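Local coordinates for putative lipoprotein (Pectobacterium atrosepticum SCRI1043, PDB 3BDU) that is of unknown function but is a predicted membrane-attached lipoprotein whose small DUF903 domain belongs to the SH3-like clan of beta folds, at residues M29-D34 / Q39-R44. Sequence-based numbering, arbitrary orientation.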
loop_
_atom_site.group_PDB
_atom_site.type_symbol
_atom_site.label_atom_id
_atom_site.label_comp_id
_atom_site.label_asym_id
_atom_site.label_seq_id
_atom_site.Cartn_x
_atom_site.Cartn_y
_atom_site.Cartn_z
HETATM N N MSE A 29 13.240 2.333 0.568
HETATM C CA MSE A 29 13.372 2.331 2.019
HETATM C C MSE A 29 13.954 3.663 2.505
HETATM O O MSE A 29 14.334 4.512 1.703
HETATM C CB MSE A 29 14.261 1.153 2.434
HETATM C CG MSE A 29 13.713 -0.202 1.966
HETATM SE SE MSE A 29 14.957 -1.630 2.400
HETATM C CE MSE A 29 16.160 -1.411 0.936
ATOM N N ILE A 30 13.988 3.864 3.816
ATOM C CA ILE A 30 14.535 5.099 4.370
ATOM C C ILE A 30 16.031 4.904 4.564
ATOM O O ILE A 30 16.459 3.978 5.244
ATOM C CB ILE A 30 13.874 5.440 5.713
ATOM C CG1 ILE A 30 12.401 5.777 5.475
ATOM C CG2 ILE A 30 14.598 6.610 6.380
ATOM C CD1 ILE A 30 11.632 6.022 6.745
ATOM N N SER A 31 16.813 5.788 3.956
ATOM C CA SER A 31 18.265 5.720 4.005
ATOM C C SER A 31 18.850 6.764 4.947
ATOM O O SER A 31 18.343 7.883 5.034
ATOM C CB SER A 31 18.813 5.910 2.578
ATOM O OG SER A 31 20.194 6.216 2.571
ATOM N N TYR A 32 19.903 6.388 5.667
ATOM C CA TYR A 32 20.559 7.309 6.598
ATOM C C TYR A 32 21.967 6.846 6.936
ATOM O O TYR A 32 22.390 5.767 6.534
ATOM C CB TYR A 32 19.759 7.431 7.910
ATOM C CG TYR A 32 19.688 6.161 8.738
ATOM C CD1 TYR A 32 18.821 5.126 8.393
ATOM C CD2 TYR A 32 20.503 5.987 9.859
ATOM C CE1 TYR A 32 18.761 3.949 9.136
ATOM C CE2 TYR A 32 20.455 4.805 10.612
ATOM C CZ TYR A 32 19.581 3.791 10.243
ATOM O OH TYR A 32 19.536 2.616 10.960
ATOM N N THR A 33 22.685 7.675 7.689
ATOM C CA THR A 33 24.038 7.358 8.134
ATOM C C THR A 33 23.970 7.343 9.658
ATOM O O THR A 33 23.459 8.284 10.263
ATOM C CB THR A 33 25.043 8.441 7.692
ATOM O OG1 THR A 33 24.958 8.621 6.274
ATOM C CG2 THR A 33 26.469 8.029 8.056
ATOM N N ASP A 34 24.458 6.272 10.278
ATOM C CA ASP A 34 24.415 6.186 11.728
ATOM C C ASP A 34 25.574 6.927 12.380
ATOM O O ASP A 34 26.438 7.476 11.693
ATOM C CB ASP A 34 24.395 4.726 12.204
ATOM C CG ASP A 34 25.598 3.930 11.731
ATOM O OD1 ASP A 34 26.713 4.492 11.663
ATOM O OD2 ASP A 34 25.424 2.727 11.442
ATOM N N GLN A 39 26.421 3.589 6.385
ATOM C CA GLN A 39 25.194 3.844 5.646
ATOM C C GLN A 39 24.227 2.700 5.911
ATOM O O GLN A 39 24.577 1.529 5.747
ATOM C CB GLN A 39 25.484 3.954 4.148
ATOM C CG GLN A 39 26.313 5.177 3.780
ATOM C CD GLN A 39 26.382 5.409 2.281
ATOM O OE1 GLN A 39 27.102 4.715 1.562
ATOM N NE2 GLN A 39 25.611 6.382 1.798
ATOM N N GLN A 40 23.016 3.053 6.322
ATOM C CA GLN A 40 21.980 2.080 6.654
ATOM C C GLN A 40 20.678 2.410 5.932
ATOM O O GLN A 40 20.465 3.547 5.510
ATOM C CB GLN A 40 21.706 2.116 8.162
ATOM C CG GLN A 40 22.948 2.061 9.033
ATOM C CD GLN A 40 23.319 0.653 9.429
ATOM O OE1 GLN A 40 24.376 0.417 10.010
ATOM N NE2 GLN A 40 22.442 -0.293 9.128
ATOM N N GLN A 41 19.817 1.405 5.805
ATOM C CA GLN A 41 18.504 1.566 5.194
ATOM C C GLN A 41 17.538 0.805 6.084
ATOM O O GLN A 41 17.882 -0.246 6.624
ATOM C CB GLN A 41 18.467 0.982 3.782
ATOM C CG GLN A 41 19.503 1.565 2.826
ATOM C CD GLN A 41 18.871 2.142 1.571
ATOM O OE1 GLN A 41 17.663 2.027 1.366
ATOM N NE2 GLN A 41 19.689 2.764 0.720
ATOM N N ILE A 42 16.334 1.337 6.247
ATOM C CA ILE A 42 15.337 0.686 7.081
ATOM C C ILE A 42 13.969 0.785 6.414
ATOM O O ILE A 42 13.610 1.834 5.877
ATOM C CB ILE A 42 15.296 1.335 8.489
ATOM C CG1 ILE A 42 14.237 0.650 9.349
ATOM C CG2 ILE A 42 15.001 2.838 8.372
ATOM C CD1 ILE A 42 14.238 1.128 10.788
ATOM N N ASN A 43 13.219 -0.312 6.425
ATOM C CA ASN A 43 11.882 -0.333 5.828
ATOM C C ASN A 43 11.027 0.803 6.420
ATOM O O ASN A 43 10.940 0.952 7.639
ATOM C CB ASN A 43 11.217 -1.691 6.095
ATOM C CG ASN A 43 9.951 -1.899 5.274
ATOM O OD1 ASN A 43 9.029 -1.083 5.316
ATOM N ND2 ASN A 43 9.901 -2.997 4.525
ATOM N N ARG A 44 10.395 1.595 5.555
ATOM C CA ARG A 44 9.558 2.714 5.996
ATOM C C ARG A 44 8.480 2.262 6.976
ATOM O O ARG A 44 8.054 3.031 7.835
ATOM C CB ARG A 44 8.866 3.381 4.796
ATOM C CG ARG A 44 9.797 3.963 3.744
ATOM C CD ARG A 44 9.008 4.391 2.503
ATOM N NE ARG A 44 7.943 5.334 2.836
ATOM C CZ ARG A 44 7.102 5.856 1.952
ATOM N NH1 ARG A 44 7.198 5.525 0.670
ATOM N NH2 ARG A 44 6.169 6.715 2.350
HETATM O O HOH W 1 22.120 4.799 3.573
HETATM O O HOH W 2 18.849 0.122 9.679
HETATM O O HOH W 3 23.384 7.340 4.166
#
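Tyr32 and Gln40 face each other across an antiparallel beta hairpin, and here the packing is tight. The tyrosine takes the crowded chi1 position (65°), between its backbone N and carbonyl carbon, which lets the ring lean over the partner strand. Gln40 CB then sits over one ring face in a CH-pi contact, 3.8 Å from the centroid and displaced toward the rim, while Tyr32 CE1 touches Ile42 CG2 at 4.0 Å. Backbone hydrogen bonds lace the strands in pairs: Tyr32 N to Gln40 O (2.9 Å) and Gln40 N to Tyr32 O (2.8 Å, almost straight at 179°), repeated between Ile30 and Ile42. On the tyrosine face Ile30 CB meets Ile42 CG2 at 3.9 Å. Past the strand end, Arg44 crosses Ile30 at about a right angle, its CG 3.6 Å from Ile30 CG1.

The other face loosens toward Thr33 and exposed Gln39, where a water reaches Thr33 OG1 and, weakly, Gln39 NE2. Another joins Ser31 OG to Gln40 O, and a third links Tyr32 OH to Gln41 O. Gln41 is buried and bent at chi2 (-124°): NE2, beside Ser31, bonds Asp24, and OE1, beside Met29, bonds Thr27.

Strand 22-23 flanks strand 30-33, while strand 39-42 pairs with a strand of the second subunit, carrying the sheet across the interface. Inward, Tyr32 packs on Leu7, Ile15 and Ala17, and both isoleucines on Val47, joining the hairpin to strands 4-9, 14-18 and 47-52.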